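Local coordinates for protein farnesyl pyrophosphate synthetase (Staphylococcus aureus, PDB 5H9D) that probably uses magnesium to lengthen allylic diphosphates with isopentenyl diphosphate, building heptaprenyl diphosphate, at residues 32-37 with 99-104; 253-256 with 262-265. One frame throughout, in Å; residues are numbered along the deposited sequence.

Interaction 1: residues 32-37 with 99-104. With PO4 (phosphate ion), chain H.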
ATOM      1  N   SER A  32      14.311  -5.714   0.705  1.00 48.29           N
ATOM      2  CA  SER A  32      13.367  -5.802   1.804  1.00 48.43           C
ATOM      3  C   SER A  32      14.083  -5.722   3.159  1.00 48.41           C
ATOM      4  O   SER A  32      13.639  -5.019   4.056  1.00 47.61           O
ATOM      5  CB  SER A  32      12.573  -7.107   1.703  1.00 47.32           C
ATOM      6  OG  SER A  32      11.811  -7.134   0.514  1.00 45.01           O
ATOM      7  N   LEU A  33      15.196  -6.441   3.296  1.00 49.16           N
ATOM      8  CA  LEU A  33      15.981  -6.446   4.532  1.00 47.55           C
ATOM      9  C   LEU A  33      16.670  -5.089   4.761  1.00 48.73           C
ATOM     10  O   LEU A  33      16.785  -4.608   5.898  1.00 48.41           O
ATOM     11  CB  LEU A  33      17.020  -7.547   4.488  1.00 44.01           C
ATOM     12  CG  LEU A  33      17.858  -7.618   5.757  1.00 47.10           C
ATOM     13  CD1 LEU A  33      16.974  -7.903   6.998  1.00 45.39           C
ATOM     14  CD2 LEU A  33      18.904  -8.676   5.581  1.00 43.42           C
ATOM     15  N   HIS A  34      17.131  -4.469   3.684  1.00 48.65           N
ATOM     16  CA  HIS A  34      17.744  -3.161   3.803  1.00 50.43           C
ATOM     17  C   HIS A  34      16.741  -2.233   4.502  1.00 51.21           C
ATOM     18  O   HIS A  34      17.062  -1.629   5.514  1.00 51.48           O
ATOM     19  CB  HIS A  34      18.073  -2.606   2.423  1.00 53.02           C
ATOM     20  CG  HIS A  34      18.624  -1.218   2.443  1.00 53.97           C
ATOM     21  ND1 HIS A  34      19.685  -0.851   3.243  1.00 54.71           N
ATOM     22  CD2 HIS A  34      18.286  -0.117   1.732  1.00 54.59           C
ATOM     23  CE1 HIS A  34      19.975   0.420   3.021  1.00 57.84           C
ATOM     24  NE2 HIS A  34      19.140   0.889   2.108  1.00 54.42           N
ATOM     25  N   LEU A  35      15.528  -2.135   3.951  1.00 51.29           N
ATOM     26  CA  LEU A  35      14.461  -1.308   4.517  1.00 50.52           C
ATOM     27  C   LEU A  35      14.035  -1.773   5.905  1.00 52.82           C
ATOM     28  O   LEU A  35      13.932  -0.981   6.837  1.00 54.77           O
ATOM     29  CB  LEU A  35      13.244  -1.335   3.605  1.00 50.74           C
ATOM     30  CG  LEU A  35      11.998  -0.547   4.034  1.00 52.54           C
ATOM     31  CD1 LEU A  35      12.308   0.951   4.065  1.00 50.45           C
ATOM     32  CD2 LEU A  35      10.860  -0.824   3.063  1.00 50.43           C
ATOM     33  N   LEU A  36      13.789  -3.068   6.049  1.00 52.70           N
ATOM     34  CA  LEU A  36      13.359  -3.607   7.329  1.00 52.18           C
ATOM     35  C   LEU A  36      14.285  -3.292   8.508  1.00 52.98           C
ATOM     36  O   LEU A  36      13.840  -2.931   9.590  1.00 52.99           O
ATOM     37  CB  LEU A  36      13.184  -5.120   7.205  1.00 49.03           C
ATOM     38  CG  LEU A  36      12.653  -5.720   8.494  1.00 46.06           C
ATOM     39  CD1 LEU A  36      11.219  -5.275   8.637  1.00 46.24           C
ATOM     40  CD2 LEU A  36      12.780  -7.219   8.487  1.00 43.48           C
ATOM     41  N   SER A  37      15.579  -3.441   8.275  1.00 55.58           N
ATOM     42  CA  SER A  37      16.611  -3.215   9.287  1.00 57.47           C
ATOM     43  C   SER A  37      17.100  -1.781   9.487  1.00 57.20           C
ATOM     44  O   SER A  37      17.758  -1.513  10.484  1.00 57.99           O
ATOM     45  CB  SER A  37      17.818  -4.084   8.960  1.00 59.90           C
ATOM     46  OG  SER A  37      18.243  -3.786   7.636  1.00 61.68           O
ATOM     47  N   LYS A  99      17.285   4.169  -5.089  1.00 59.00           N
ATOM     48  CA  LYS A  99      18.622   4.751  -5.240  1.00 61.95           C
ATOM     49  C   LYS A  99      19.776   3.808  -4.990  1.00 62.79           C
ATOM     50  O   LYS A  99      20.854   4.013  -5.531  1.00 64.47           O
ATOM     51  CB  LYS A  99      18.806   5.992  -4.358  1.00 62.62           C
ATOM     52  CG  LYS A  99      18.170   7.242  -4.943  1.00 64.22           C
ATOM     53  CD  LYS A  99      18.839   8.496  -4.422  1.00 68.13           C
ATOM     54  CE  LYS A  99      18.188   9.728  -5.021  1.00 68.77           C
ATOM     55  NZ  LYS A  99      18.017   9.529  -6.495  1.00 68.74           N
ATOM     56  N   LYS A 100      19.558   2.777  -4.175  1.00 63.07           N
ATOM     57  CA  LYS A 100      20.602   1.799  -3.881  1.00 60.00           C
ATOM     58  C   LYS A 100      20.701   0.824  -5.037  1.00 58.68           C
ATOM     59  O   LYS A 100      21.737   0.250  -5.268  1.00 60.41           O
ATOM     60  CB  LYS A 100      20.260   1.044  -2.608  1.00 61.23           C
ATOM     61  CG  LYS A 100      21.437   0.486  -1.859  1.00 60.48           C
ATOM     62  CD  LYS A 100      20.969  -0.290  -0.642  1.00 63.60           C
ATOM     63  CE  LYS A 100      22.125  -0.563   0.317  1.00 67.55           C
ATOM     64  NZ  LYS A 100      23.399  -0.893  -0.397  1.00 66.70           N
ATOM     65  N   TRP A 101      19.608   0.636  -5.756  1.00 56.89           N
ATOM     66  CA  TRP A 101      19.570  -0.268  -6.900  1.00 56.10           C
ATOM     67  C   TRP A 101      19.025   0.538  -8.084  1.00 56.53           C
ATOM     68  O   TRP A 101      19.779   1.183  -8.803  1.00 57.83           O
ATOM     69  CB  TRP A 101      18.654  -1.477  -6.605  1.00 54.01           C
ATOM     70  CG  TRP A 101      19.242  -2.529  -5.669  1.00 52.05           C
ATOM     71  CD1 TRP A 101      20.003  -3.613  -6.023  1.00 49.41           C
ATOM     72  CD2 TRP A 101      19.083  -2.605  -4.240  1.00 50.26           C
ATOM     73  NE1 TRP A 101      20.313  -4.350  -4.915  1.00 48.12           N
ATOM     74  CE2 TRP A 101      19.769  -3.757  -3.807  1.00 47.19           C
ATOM     75  CE3 TRP A 101      18.433  -1.806  -3.286  1.00 50.50           C
ATOM     76  CZ2 TRP A 101      19.828  -4.135  -2.470  1.00 47.61           C
ATOM     77  CZ3 TRP A 101      18.495  -2.186  -1.942  1.00 49.76           C
ATOM     78  CH2 TRP A 101      19.191  -3.343  -1.552  1.00 48.28           C
ATOM     79  N   ASP A 102      17.723   0.491  -8.301  1.00 56.31           N
ATOM     80  CA  ASP A 102      17.125   1.261  -9.364  1.00 58.82           C
ATOM     81  C   ASP A 102      15.603   1.275  -9.251  1.00 58.70           C
ATOM     82  O   ASP A 102      15.029   0.643  -8.366  1.00 56.78           O
ATOM     83  CB  ASP A 102      17.576   0.767 -10.754  1.00 62.48           C
ATOM     84  CG  ASP A 102      17.032  -0.602 -11.102  1.00 68.04           C
ATOM     85  OD1 ASP A 102      17.551  -1.626 -10.599  1.00 70.35           O
ATOM     86  OD2 ASP A 102      16.066  -0.651 -11.888  1.00 72.85           O
ATOM     87  N   GLN A 103      14.967   2.009 -10.155  1.00 59.06           N
ATOM     88  CA  GLN A 103      13.528   2.158 -10.151  1.00 59.79           C
ATOM     89  C   GLN A 103      12.767   0.867 -10.381  1.00 58.82           C
ATOM     90  O   GLN A 103      11.741   0.653  -9.739  1.00 59.52           O
ATOM     91  CB  GLN A 103      13.107   3.215 -11.182  1.00 61.94           C
ATOM     92  CG  GLN A 103      11.707   3.758 -10.983  1.00 66.59           C
ATOM     93  CD  GLN A 103      11.371   4.923 -11.934  1.00 71.16           C
ATOM     94  OE1 GLN A 103      12.072   5.949 -11.968  1.00 70.11           O
ATOM     95  NE2 GLN A 103      10.286   4.767 -12.701  1.00 70.44           N
ATOM     96  N   THR A 104      13.250   0.005 -11.278  1.00 57.40           N
ATOM     97  CA  THR A 104      12.559  -1.254 -11.559  1.00 55.61           C
ATOM     98  C   THR A 104      12.546  -2.095 -10.297  1.00 55.19           C
ATOM     99  O   THR A 104      11.537  -2.699  -9.944  1.00 55.32           O
ATOM    100  CB  THR A 104      13.253  -2.112 -12.663  1.00 56.78           C
ATOM    101  OG1 THR A 104      13.535  -1.314 -13.832  1.00 58.31           O
ATOM    102  CG2 THR A 104      12.341  -3.257 -13.050  1.00 54.11           C
TER
HETATM  103  P   PO4 H 502      24.737   1.580   2.001  1.00147.10           P
HETATM  104  O1  PO4 H 502      24.893   0.391   2.878  1.00146.80           O
HETATM  105  O2  PO4 H 502      25.489   1.367   0.736  1.00146.17           O
HETATM  106  O3  PO4 H 502      23.298   1.782   1.695  1.00147.05           O
HETATM  107  O4  PO4 H 502      25.268   2.780   2.696  1.00146.97           O
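H34, inside helix 26-38, faces K100, at the end of the short helix 97-100, with their CA atoms 9.6 Å apart, the nearest CA pair between 32-37 and 99-104. That separation leaves the backbones apart and makes this a contact of side chains alone, burying 124 Å² with no hydrogen bond across it. W101 is the first residue to depart from helical torsions, and D102 then takes the N-cap position of helix 103-121, where OD2 accepts from T104 N at 3.0 Å, met from above the carboxylate plane.

The main contact is a CH-pi interaction. K100 reaches over one face of the H34 imidazole, its CD 3.6 Å from the ring centroid and 18° off the normal. Beyond CD the lysine continues over the ring and bends at its last torsion (chi4 -39°), directing NZ to O2 of a phosphate ion, a weak hydrogen bond of 3.3 Å; the ion probably came from the crystallisation liquor. H34 swings its CG away from its own backbone N (chi1 176°), projecting the imidazole beyond the helix surface to meet the lysine. NE2, although 3.5 Å from K100 CD, has its polar partner elsewhere: it is hydrogen-bonded to L95 O. H34 CB approaches the W101 indole at its edge, 4.2 Å from CH2, while K100 CG lies above one face of that indole, toward its rim.

In the fold, W101 packs on V27, Q30 and A31 of helix 26-38, whose L35 and L36 turn to helix 62-85. The L95 bond links H34 to the two-stranded hairpin 90-91/94-95, and the start of helix 103-121 meets the subunit 1 chain, where D102 and T104 pack on its H112.

Interaction 2: residues 253-256 with 262-265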
ATOM      1  N   GLU A 253      -1.279  31.171  -3.026  1.00 75.10           N
ATOM      2  CA  GLU A 253      -1.973  31.030  -4.296  1.00 75.58           C
ATOM      3  C   GLU A 253      -0.997  31.086  -5.466  1.00 74.82           C
ATOM      4  O   GLU A 253      -1.255  30.499  -6.506  1.00 74.65           O
ATOM      5  CB  GLU A 253      -2.990  32.162  -4.520  1.00 78.15           C
ATOM      6  CG  GLU A 253      -4.291  32.130  -3.729  1.00 80.20           C
ATOM      7  CD  GLU A 253      -5.325  33.099  -4.309  1.00 82.86           C
ATOM      8  OE1 GLU A 253      -4.923  34.060  -5.016  1.00 83.77           O
ATOM      9  OE2 GLU A 253      -6.540  32.909  -4.055  1.00 84.11           O
ATOM     10  N   GLN A 254       0.104  31.812  -5.310  1.00 75.01           N
ATOM     11  CA  GLN A 254       1.072  31.957  -6.399  1.00 74.76           C
ATOM     12  C   GLN A 254       2.198  30.957  -6.324  1.00 74.51           C
ATOM     13  O   GLN A 254       3.138  31.038  -7.118  1.00 75.90           O
ATOM     14  CB  GLN A 254       1.727  33.346  -6.388  1.00 75.38           C
ATOM     15  CG  GLN A 254       0.819  34.532  -6.135  1.00 78.09           C
ATOM     16  CD  GLN A 254      -0.262  34.690  -7.180  1.00 78.21           C
ATOM     17  OE1 GLN A 254       0.022  34.827  -8.366  1.00 79.12           O
ATOM     18  NE2 GLN A 254      -1.515  34.674  -6.741  1.00 79.37           N
ATOM     19  N   LEU A 255       2.114  30.011  -5.397  1.00 73.86           N
ATOM     20  CA  LEU A 255       3.206  29.058  -5.201  1.00 73.41           C
ATOM     21  C   LEU A 255       3.148  27.725  -5.944  1.00 73.04           C
ATOM     22  O   LEU A 255       2.148  27.031  -5.894  1.00 72.20           O
ATOM     23  CB  LEU A 255       3.367  28.809  -3.689  1.00 72.52           C
ATOM     24  CG  LEU A 255       4.673  28.230  -3.133  1.00 70.50           C
ATOM     25  CD1 LEU A 255       5.826  29.202  -3.357  1.00 69.85           C
ATOM     26  CD2 LEU A 255       4.501  27.961  -1.660  1.00 70.53           C
ATOM     27  N   ARG A 256       4.235  27.388  -6.635  1.00 74.97           N
ATOM     28  CA  ARG A 256       4.353  26.119  -7.363  1.00 78.71           C
ATOM     29  C   ARG A 256       5.792  25.687  -7.552  1.00 80.10           C
ATOM     30  O   ARG A 256       6.722  26.472  -7.366  1.00 79.45           O
ATOM     31  CB  ARG A 256       3.640  26.135  -8.734  1.00 80.69           C
ATOM     32  CG  ARG A 256       3.513  27.485  -9.446  1.00 81.09           C
ATOM     33  CD  ARG A 256       4.808  27.965 -10.066  1.00 81.15           C
ATOM     34  NE  ARG A 256       4.607  29.290 -10.648  1.00 82.23           N
ATOM     35  CZ  ARG A 256       5.574  30.075 -11.107  1.00 80.84           C
ATOM     36  NH1 ARG A 256       6.844  29.679 -11.063  1.00 79.82           N
ATOM     37  NH2 ARG A 256       5.263  31.267 -11.592  1.00 79.62           N
ATOM     38  N   LYS A 262      13.501  30.880  -2.492  1.00 93.42           N
ATOM     39  CA  LYS A 262      13.329  31.910  -1.469  1.00 93.28           C
ATOM     40  C   LYS A 262      11.877  32.262  -1.163  1.00 92.54           C
ATOM     41  O   LYS A 262      11.569  32.753  -0.072  1.00 91.72           O
ATOM     42  CB  LYS A 262      14.100  33.175  -1.849  1.00 94.39           C
ATOM     43  CG  LYS A 262      14.836  33.808  -0.666  1.00 94.94           C
ATOM     44  CD  LYS A 262      15.843  34.858  -1.137  1.00 95.67           C
ATOM     45  CE  LYS A 262      16.835  35.224  -0.037  1.00 95.82           C
ATOM     46  NZ  LYS A 262      17.640  34.044   0.422  1.00 94.70           N
ATOM     47  N   GLU A 263      10.978  32.035  -2.116  1.00 91.53           N
ATOM     48  CA  GLU A 263       9.577  32.324  -1.847  1.00 91.27           C
ATOM     49  C   GLU A 263       9.137  31.213  -0.895  1.00 90.36           C
ATOM     50  O   GLU A 263       8.331  31.420   0.006  1.00 89.40           O
ATOM     51  CB  GLU A 263       8.751  32.328  -3.144  1.00 91.17           C
ATOM     52  CG  GLU A 263       8.360  33.740  -3.613  1.00 91.85           C
ATOM     53  CD  GLU A 263       7.148  34.324  -2.872  1.00 92.82           C
ATOM     54  OE1 GLU A 263       7.060  35.568  -2.733  1.00 92.30           O
ATOM     55  OE2 GLU A 263       6.266  33.546  -2.444  1.00 94.07           O
ATOM     56  N   PHE A 264       9.707  30.033  -1.102  1.00 89.45           N
ATOM     57  CA  PHE A 264       9.427  28.895  -0.257  1.00 89.66           C
ATOM     58  C   PHE A 264      10.000  29.152   1.137  1.00 91.34           C
ATOM     59  O   PHE A 264       9.284  29.091   2.142  1.00 91.32           O
ATOM     60  CB  PHE A 264      10.062  27.652  -0.858  1.00 87.87           C
ATOM     61  CG  PHE A 264       9.191  26.956  -1.844  1.00 86.58           C
ATOM     62  CD1 PHE A 264       8.059  26.277  -1.421  1.00 85.51           C
ATOM     63  CD2 PHE A 264       9.505  26.958  -3.192  1.00 85.81           C
ATOM     64  CE1 PHE A 264       7.252  25.607  -2.325  1.00 85.27           C
ATOM     65  CE2 PHE A 264       8.702  26.289  -4.105  1.00 85.72           C
ATOM     66  CZ  PHE A 264       7.574  25.611  -3.671  1.00 85.23           C
ATOM     67  N   GLU A 265      11.300  29.422   1.199  1.00 92.71           N
ATOM     68  CA  GLU A 265      11.939  29.707   2.477  1.00 93.75           C
ATOM     69  C   GLU A 265      11.088  30.729   3.225  1.00 93.26           C
ATOM     70  O   GLU A 265      10.775  30.547   4.400  1.00 93.80           O
ATOM     71  CB  GLU A 265      13.343  30.276   2.252  1.00 95.36           C
ATOM     72  CG  GLU A 265      14.442  29.239   2.045  1.00 97.52           C
ATOM     73  CD  GLU A 265      15.230  28.960   3.324  1.00 99.41           C
ATOM     74  OE1 GLU A 265      16.267  28.258   3.244  1.00 99.39           O
ATOM     75  OE2 GLU A 265      14.811  29.442   4.406  1.00 99.75           O
TER
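L255 lies over one face of the F264 ring, its two methyl groups serving different parts of the aromatic surface. CD1 is above the middle of the ring, 3.9 Å from the centroid and only 8° off the normal, which identifies a CH-pi contact over the face. CD2 is displaced toward one side, where it comes 3.7 Å from F264 CE1. With CG roughly opposite its backbone N (chi1 -160°), the leucine directs both methyls at the F264 ring. The phenylalanine places CG opposite its carbonyl carbon (chi1 -87°), and although its CB is not aimed at 253-256, the ring itself leans over to receive the leucine.

Two further, slighter contacts accompany this pair. The backbone O of R256 comes obliquely to the ring, 3.8 Å from F264 CE2, whereas the CB of R256 points away from helix 261-272 and its NH1 forms a salt bridge to D258. E263 adds its aliphatic part, with CB 4.3 Å from L255 CD1; its carboxylate is engaged by K251 in a salt bridge through OE1. Thus the contact is apolar at its centre, with the charged ends paired outside it, and no hydrogen bond crosses it.

L229 touches both L255 and F264, and F152 also packs on F264. A leucine in the loop after helix 246-253 thus packs on a phenylalanine in the first turn of helix 261-272, joining that loop to the helix that follows it in the predominantly helical prenyl synthase fold.

Following the chain from the N terminus, interaction 1 closes the first loop: 61 residues separate 32-37 from 99-104, comprising helices 43-51 and 62-85, the 90-91/94-95 hairpin and the beginning of helix 97-100. Interaction 2 comes much later and leaves just five residues between its segments, in the turn leading into helix 261-272. The first loop is complete before the second begins, so the two lie in series and neither nest nor cross. Their centres are 33 Å apart and their nearest atoms about 19 Å. One joins distant parts of the N-terminal half, the other the loop that follows helix 246-253 to helix 261-272.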